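Local coordinates for protein cytosine-specific methyltransferase (Escherichia coli O157:H7 EDL933, PDB 3G7U) that probably methylates carbon 5 of cytosine in DNA, taking the methyl group from S-adenosyl-L-methionine, at residues A[104-107]-A[108-111]; A[242-245]-A[246-250]; A[317-320]-A[321-325]. One frame throughout, in Å; residues are numbered along the deposited sequence.

Overall arrangement
The three contacts are local ones, each made within one continuous piece of chain. Contact 1 closes helix 94-110, which packs on the mixed seven-stranded sheet of the class I-like methyltransferase fold. Contact 2 ends helix 241-248 and contact 3 opens helix 321-328. Contact 1 lies on the opposite side of the chain's centre from the other two, its centre about 40 Å from that of contact 2 and 38 Å from that of contact 3. Contacts 2 and 3 are neighbours without touching, their nearest atoms about 6 Å apart. Only contact 1 comes near the predicted active-site Cys-81: the side chain of Tyr-104 is about 9 Å from that of the cysteine.

Contact 1: A[104-107]-A[108-111]; sequences YRLV and SELQ
Arg-105 and Glu-109 sit one turn apart on helix 94-110, and their side chains meet at an angle: the guanidinium and carboxylate planes are turned 55° against each other. Arg-105 sends CG out anti to its own N (chi1 173°) and then bends at chi3, which brings NH1 round to Glu-109. NH1 donates to Glu-109 OE2 over 3.1 Å in a salt bridge. The oxygen lies in the guanidinium plane at its edge, yet the nitrogen stands above the carboxylate plane, so the pair is joined by one bond and not by a flat two-pronged grip. Glu-109 OE2 also rests 3.3 Å from Arg-105 CG, the acid lying against the aliphatic part of the arginine.

Beneath them the backbone bonds run in helical order, as from Glu-109 N to Arg-105 O at 2.9 Å. Leu-106 and Leu-110, branched and apolar, suit the side that packs on Ile-62 of helix 59-66, while Val-107 faces Phe-115 of strand 114-119. At the end Gln-111 takes positive phi, and its NE2 reaches back to Ser-108 O over 2.7 Å, on a lone pair in the carbonyl plane.

Arg-105 NH2 also donates to Leu-57 O, in the loop before helix 59-66. Glu-109 OE1 accepts from Ala-59 N at that helix's start, so both partners probably stabilise the acid's charged form.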
loop_
_atom_site.group_PDB
_atom_site.type_symbol
_atom_site.label_atom_id
_atom_site.label_comp_id
_atom_site.label_asym_id
_atom_site.label_seq_id
_atom_site.Cartn_x
_atom_site.Cartn_y
_atom_site.Cartn_z
ATOM N N TYR A 104 -6.538 -15.606 9.847
ATOM C CA TYR A 104 -6.280 -15.871 11.250
ATOM C C TYR A 104 -6.060 -17.370 11.509
ATOM O O TYR A 104 -5.306 -17.708 12.397
ATOM C CB TYR A 104 -7.369 -15.280 12.151
ATOM C CG TYR A 104 -7.205 -13.779 12.201
ATOM C CD1 TYR A 104 -6.258 -13.213 13.021
ATOM C CD2 TYR A 104 -7.967 -12.940 11.378
ATOM C CE1 TYR A 104 -6.037 -11.829 13.048
ATOM C CE2 TYR A 104 -7.777 -11.541 11.412
ATOM C CZ TYR A 104 -6.822 -11.007 12.242
ATOM O OH TYR A 104 -6.614 -9.650 12.294
ATOM N N ARG A 105 -6.678 -18.215 10.701
ATOM C CA ARG A 105 -6.369 -19.660 10.775
ATOM C C ARG A 105 -4.904 -19.896 10.465
ATOM O O ARG A 105 -4.217 -20.641 11.170
ATOM C CB ARG A 105 -7.285 -20.476 9.863
ATOM C CG ARG A 105 -6.915 -21.945 9.776
ATOM C CD ARG A 105 -7.824 -22.719 8.810
ATOM N NE ARG A 105 -7.823 -22.195 7.430
ATOM C CZ ARG A 105 -6.847 -22.379 6.534
ATOM N NH1 ARG A 105 -5.758 -23.084 6.854
ATOM N NH2 ARG A 105 -6.951 -21.859 5.304
ATOM N N LEU A 106 -4.407 -19.252 9.412
ATOM C CA LEU A 106 -3.007 -19.383 9.018
ATOM C C LEU A 106 -2.057 -18.859 10.058
ATOM O O LEU A 106 -1.014 -19.443 10.293
ATOM C CB LEU A 106 -2.758 -18.727 7.657
ATOM C CG LEU A 106 -3.356 -19.496 6.485
ATOM C CD1 LEU A 106 -3.175 -18.725 5.189
ATOM C CD2 LEU A 106 -2.626 -20.848 6.365
ATOM N N VAL A 107 -2.388 -17.739 10.691
ATOM C CA VAL A 107 -1.562 -17.251 11.785
ATOM C C VAL A 107 -1.472 -18.314 12.936
ATOM O O VAL A 107 -0.405 -18.565 13.514
ATOM C CB VAL A 107 -2.093 -15.902 12.333
ATOM C CG1 VAL A 107 -1.406 -15.567 13.641
ATOM C CG2 VAL A 107 -1.872 -14.766 11.290
ATOM N N SER A 108 -2.610 -18.896 13.239
ATOM C CA SER A 108 -2.732 -19.847 14.329
ATOM C C SER A 108 -1.899 -21.104 14.006
ATOM O O SER A 108 -1.143 -21.591 14.848
ATOM C CB SER A 108 -4.194 -20.238 14.472
ATOM O OG SER A 108 -4.336 -21.085 15.598
ATOM N N GLU A 109 -2.024 -21.572 12.763
ATOM C CA GLU A 109 -1.321 -22.778 12.291
ATOM C C GLU A 109 0.180 -22.544 12.171
ATOM O O GLU A 109 0.995 -23.420 12.486
ATOM C CB GLU A 109 -1.900 -23.218 10.944
ATOM C CG GLU A 109 -3.347 -23.749 10.969
ATOM C CD GLU A 109 -3.808 -24.126 9.592
ATOM O OE1 GLU A 109 -2.973 -23.979 8.676
ATOM O OE2 GLU A 109 -4.957 -24.590 9.401
ATOM N N LEU A 110 0.580 -21.366 11.691
ATOM C CA LEU A 110 1.994 -21.107 11.471
ATOM C C LEU A 110 2.757 -20.574 12.662
ATOM O O LEU A 110 3.989 -20.657 12.682
ATOM C CB LEU A 110 2.233 -20.203 10.261
ATOM C CG LEU A 110 2.001 -20.841 8.877
ATOM C CD1 LEU A 110 1.835 -19.795 7.770
ATOM C CD2 LEU A 110 3.183 -21.770 8.564
ATOM N N GLN A 111 2.041 -20.021 13.636
ATOM C CA GLN A 111 2.686 -19.462 14.842
ATOM C C GLN A 111 3.860 -18.497 14.589
ATOM O O GLN A 111 4.945 -18.704 15.120
ATOM C CB GLN A 111 3.116 -20.603 15.822
ATOM C CG GLN A 111 1.949 -21.457 16.298
ATOM C CD GLN A 111 1.152 -20.762 17.384
ATOM O OE1 GLN A 111 1.732 -20.262 18.343
ATOM N NE2 GLN A 111 -0.172 -20.731 17.244
#

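Contact 2: A[242-245]-A[246-250]; sequences ESIA and KLKNN
The carboxylate of Glu-242 is the flat group here: Lys-246 NZ forms a salt bridge with Glu-242 OE2 at 2.9 Å, on the anti lone pair, the one turned away from the other oxygen. That other oxygen, OE1, makes a salt bridge with Arg-335, so the two ends of the group are held by different cations. The second flat group is the indole of Trp-215, from a loop beside the helix. It forms a cation-pi pair with Lys-246 and also touches Glu-242 and Ser-243.

Glu-242 and Lys-246 are one turn apart and lie side by side, pointing the same way. Glu-242 is extended, with CG anti to its N (chi1 178°). Lys-246 runs out straight until chi4 (69°), where the bend turns the ammonium back toward the acid. Lys-246 CE comes within 3.6 Å of Glu-242 OE2. A long, flexible lysine suits the place because its chain can follow the glutamate while its charge serves both the carboxylate and the indole.

Behind this pair the backbone is helical, with Lys-246 N bonded to Glu-242 O at 2.8 Å and Leu-247 N to Ser-243 O at 2.9 Å. Leu-247 turns its apolar end to Ile-252 of strand 251-252, and Ile-244 touches Ile-234. The small Ala-245 and the long Lys-248 occupy exposed positions.

Toward the end the pattern loosens: Lys-248 N bonds Ile-244 O at 3.2 Å and Ala-245 O only weakly. Asn-250 has positive phi, which asparagine tolerates better than most non-glycine residues, and gives its N to Leu-247 O at 2.9 Å, while Ile-251 N reaches Lys-246 O. These two bonds define a Schellman motif, which ends helix 241-248 and leads directly into strand 251-252.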
loop_
_atom_site.group_PDB
_atom_site.type_symbol
_atom_site.label_atom_id
_atom_site.label_comp_id
_atom_site.label_asym_id
_atom_site.label_seq_id
_atom_site.Cartn_x
_atom_site.Cartn_y
_atom_site.Cartn_z
ATOM N N GLU A 242 15.030 -1.998 -14.728
ATOM C CA GLU A 242 14.836 -0.911 -15.694
ATOM C C GLU A 242 14.316 0.376 -15.051
ATOM O O GLU A 242 14.808 1.476 -15.382
ATOM C CB GLU A 242 13.926 -1.356 -16.854
ATOM C CG GLU A 242 13.645 -0.248 -17.859
ATOM C CD GLU A 242 12.631 -0.624 -18.945
ATOM O OE1 GLU A 242 12.031 -1.718 -18.865
ATOM O OE2 GLU A 242 12.452 0.175 -19.896
ATOM N N SER A 243 13.346 0.263 -14.126
ATOM C CA SER A 243 12.884 1.458 -13.414
ATOM C C SER A 243 13.978 2.167 -12.633
ATOM O O SER A 243 14.053 3.402 -12.633
ATOM C CB SER A 243 11.714 1.127 -12.490
ATOM O OG SER A 243 10.714 0.534 -13.284
ATOM N N ILE A 244 14.825 1.376 -11.977
ATOM C CA ILE A 244 15.928 1.913 -11.182
ATOM C C ILE A 244 16.973 2.619 -12.066
ATOM O O ILE A 244 17.342 3.779 -11.786
ATOM C CB ILE A 244 16.556 0.842 -10.266
ATOM C CG1 ILE A 244 15.552 0.415 -9.192
ATOM C CG2 ILE A 244 17.785 1.397 -9.537
ATOM C CD1 ILE A 244 15.941 -0.881 -8.506
ATOM N N ALA A 245 17.364 1.946 -13.149
ATOM C CA ALA A 245 18.244 2.498 -14.192
ATOM C C ALA A 245 17.707 3.778 -14.810
ATOM O O ALA A 245 18.426 4.763 -14.915
ATOM C CB ALA A 245 18.502 1.473 -15.254
ATOM N N LYS A 246 16.430 3.791 -15.183
ATOM C CA LYS A 246 15.836 5.025 -15.737
ATOM C C LYS A 246 15.759 6.149 -14.731
ATOM O O LYS A 246 16.006 7.305 -15.092
ATOM C CB LYS A 246 14.485 4.753 -16.416
ATOM C CG LYS A 246 14.679 4.145 -17.809
ATOM C CD LYS A 246 13.364 3.876 -18.513
ATOM C CE LYS A 246 13.504 3.666 -20.007
ATOM N NZ LYS A 246 14.192 2.401 -20.366
ATOM N N LEU A 247 15.406 5.843 -13.478
ATOM C CA LEU A 247 15.378 6.875 -12.446
ATOM C C LEU A 247 16.727 7.595 -12.299
ATOM O O LEU A 247 16.757 8.791 -12.023
ATOM C CB LEU A 247 14.939 6.315 -11.104
ATOM C CG LEU A 247 14.809 7.326 -9.960
ATOM C CD1 LEU A 247 13.939 8.526 -10.313
ATOM C CD2 LEU A 247 14.290 6.662 -8.687
ATOM N N LYS A 248 17.823 6.868 -12.503
ATOM C CA LYS A 248 19.169 7.461 -12.471
ATOM C C LYS A 248 19.340 8.513 -13.554
ATOM O O LYS A 248 20.151 9.409 -13.391
ATOM C CB LYS A 248 20.262 6.401 -12.611
ATOM C CG LYS A 248 20.567 5.670 -11.320
ATOM C CD LYS A 248 21.449 4.429 -11.550
ATOM C CE LYS A 248 21.515 3.585 -10.267
ATOM N NZ LYS A 248 22.355 2.377 -10.428
ATOM N N ASN A 249 18.548 8.403 -14.628
ATOM C CA ASN A 249 18.494 9.401 -15.689
ATOM C C ASN A 249 17.293 10.338 -15.622
ATOM O O ASN A 249 16.918 10.907 -16.643
ATOM C CB ASN A 249 18.530 8.698 -17.041
ATOM C CG ASN A 249 19.889 8.038 -17.305
ATOM O OD1 ASN A 249 19.980 7.007 -17.964
ATOM N ND2 ASN A 249 20.950 8.648 -16.786
ATOM N N ASN A 250 16.716 10.474 -14.425
ATOM C CA ASN A 250 15.565 11.338 -14.126
ATOM C C ASN A 250 14.323 10.986 -14.938
ATOM O O ASN A 250 13.509 11.856 -15.240
ATOM C CB ASN A 250 15.904 12.824 -14.314
ATOM C CG ASN A 250 17.080 13.295 -13.425
ATOM O OD1 ASN A 250 17.561 12.573 -12.556
ATOM N ND2 ASN A 250 17.507 14.521 -13.634
#

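Contact 3: A[317-320]-A[321-325]; sequences RVIT and PREAA
Arg-317 and Glu-323 approach from opposite directions and meet in an end-on salt bridge, their flat groups nearly coplanar at 15°. Two nitrogens make its hydrogen bonds, Arg-317 NH1 to Glu-323 OE1 and Arg-317 NH2 to Glu-323 OE2, each at 2.9 Å, almost straight and on syn lone pairs. Although CG of Arg-317 starts between its N and carbonyl carbon (chi1 55°), the chain then runs extended to NE, giving the guanidinium its reach; NH1 also donates to Val-318 O. Glu-323 is extended beyond CG, which carries the carboxylate back past the helix start. There OE1 takes a second bond, from Thr-320 N at 2.9 Å, reaching it from above the carboxylate plane.

Thr-320 is the N-cap of helix 321-328. Its OG1 lies between the backbone N and carbonyl carbon (chi1 65°), where it accepts from Glu-323 N at 3.0 Å. These reciprocal bonds form a capping box, the long glutamate reaching back to Thr-320 N. Pro-321 fits the first turn, where its missing N-H costs no helical bond, and its ring packs on Phe-344 of helix 340-348. Ile-319 extends CD1 to 3.9 Å from Ala-324 CB, the alanine being small enough to admit it.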
loop_
_atom_site.group_PDB
_atom_site.type_symbol
_atom_site.label_atom_id
_atom_site.label_comp_id
_atom_site.label_asym_id
_atom_site.label_seq_id
_atom_site.Cartn_x
_atom_site.Cartn_y
_atom_site.Cartn_z
ATOM N N ARG A 317 -7.654 18.474 -15.822
ATOM C CA ARG A 317 -7.629 17.068 -16.195
ATOM C C ARG A 317 -7.645 16.206 -14.927
ATOM O O ARG A 317 -7.280 16.695 -13.854
ATOM C CB ARG A 317 -6.357 16.767 -17.012
ATOM C CG ARG A 317 -5.061 17.163 -16.323
ATOM C CD ARG A 317 -3.902 16.462 -16.994
ATOM N NE ARG A 317 -2.574 16.753 -16.455
ATOM C CZ ARG A 317 -2.029 16.192 -15.364
ATOM N NH1 ARG A 317 -2.709 15.305 -14.642
ATOM N NH2 ARG A 317 -0.779 16.490 -15.020
ATOM N N VAL A 318 -8.022 14.928 -15.051
ATOM C CA VAL A 318 -7.802 13.995 -13.953
ATOM C C VAL A 318 -6.306 13.771 -13.789
ATOM O O VAL A 318 -5.538 14.032 -14.723
ATOM C CB VAL A 318 -8.506 12.651 -14.197
ATOM C CG1 VAL A 318 -10.006 12.870 -14.288
ATOM C CG2 VAL A 318 -8.038 12.032 -15.497
ATOM N N ILE A 319 -5.878 13.339 -12.603
ATOM C CA ILE A 319 -4.455 13.068 -12.343
ATOM C C ILE A 319 -3.988 11.812 -13.107
ATOM O O ILE A 319 -4.828 10.997 -13.497
ATOM C CB ILE A 319 -4.165 12.949 -10.797
ATOM C CG1 ILE A 319 -4.970 11.796 -10.166
ATOM C CG2 ILE A 319 -4.414 14.358 -10.102
ATOM C CD1 ILE A 319 -4.617 11.568 -8.667
ATOM N N THR A 320 -2.676 11.644 -13.265
ATOM C CA THR A 320 -2.098 10.510 -13.931
ATOM C C THR A 320 -1.870 9.398 -12.912
ATOM O O THR A 320 -1.889 9.632 -11.694
ATOM C CB THR A 320 -0.724 10.853 -14.535
ATOM O OG1 THR A 320 0.163 11.159 -13.472
ATOM C CG2 THR A 320 -0.814 12.043 -15.461
ATOM N N PRO A 321 -1.694 8.165 -13.396
ATOM C CA PRO A 321 -1.334 7.111 -12.429
ATOM C C PRO A 321 -0.100 7.454 -11.591
ATOM O O PRO A 321 -0.047 7.134 -10.396
ATOM C CB PRO A 321 -1.035 5.907 -13.342
ATOM C CG PRO A 321 -1.877 6.117 -14.519
ATOM C CD PRO A 321 -1.927 7.638 -14.750
ATOM N N ARG A 322 0.909 8.074 -12.197
ATOM C CA ARG A 322 2.106 8.368 -11.408
ATOM C C ARG A 322 1.807 9.422 -10.341
ATOM O O ARG A 322 2.307 9.336 -9.229
ATOM C CB ARG A 322 3.284 8.814 -12.288
ATOM C CG ARG A 322 4.592 9.205 -11.543
ATOM C CD ARG A 322 5.151 8.119 -10.615
ATOM N NE ARG A 322 5.549 6.926 -11.346
ATOM C CZ ARG A 322 5.784 5.744 -10.780
ATOM N NH1 ARG A 322 5.708 5.604 -9.455
ATOM N NH2 ARG A 322 6.144 4.709 -11.537
ATOM N N GLU A 323 0.933 10.372 -10.657
ATOM C CA GLU A 323 0.520 11.362 -9.658
ATOM C C GLU A 323 -0.235 10.722 -8.508
ATOM O O GLU A 323 0.029 11.045 -7.348
ATOM C CB GLU A 323 -0.322 12.470 -10.311
ATOM C CG GLU A 323 0.567 13.385 -11.196
ATOM C CD GLU A 323 -0.197 14.304 -12.165
ATOM O OE1 GLU A 323 -1.415 14.119 -12.376
ATOM O OE2 GLU A 323 0.452 15.216 -12.760
ATOM N N ALA A 324 -1.154 9.807 -8.823
ATOM C CA ALA A 324 -1.845 9.054 -7.799
ATOM C C ALA A 324 -0.880 8.239 -6.929
ATOM O O ALA A 324 -1.054 8.175 -5.682
ATOM C CB ALA A 324 -2.877 8.139 -8.431
ATOM N N ALA A 325 0.109 7.619 -7.571
ATOM C CA ALA A 325 1.143 6.814 -6.863
ATOM C C ALA A 325 1.879 7.693 -5.889
ATOM O O ALA A 325 2.118 7.300 -4.738
ATOM C CB ALA A 325 2.133 6.208 -7.838
#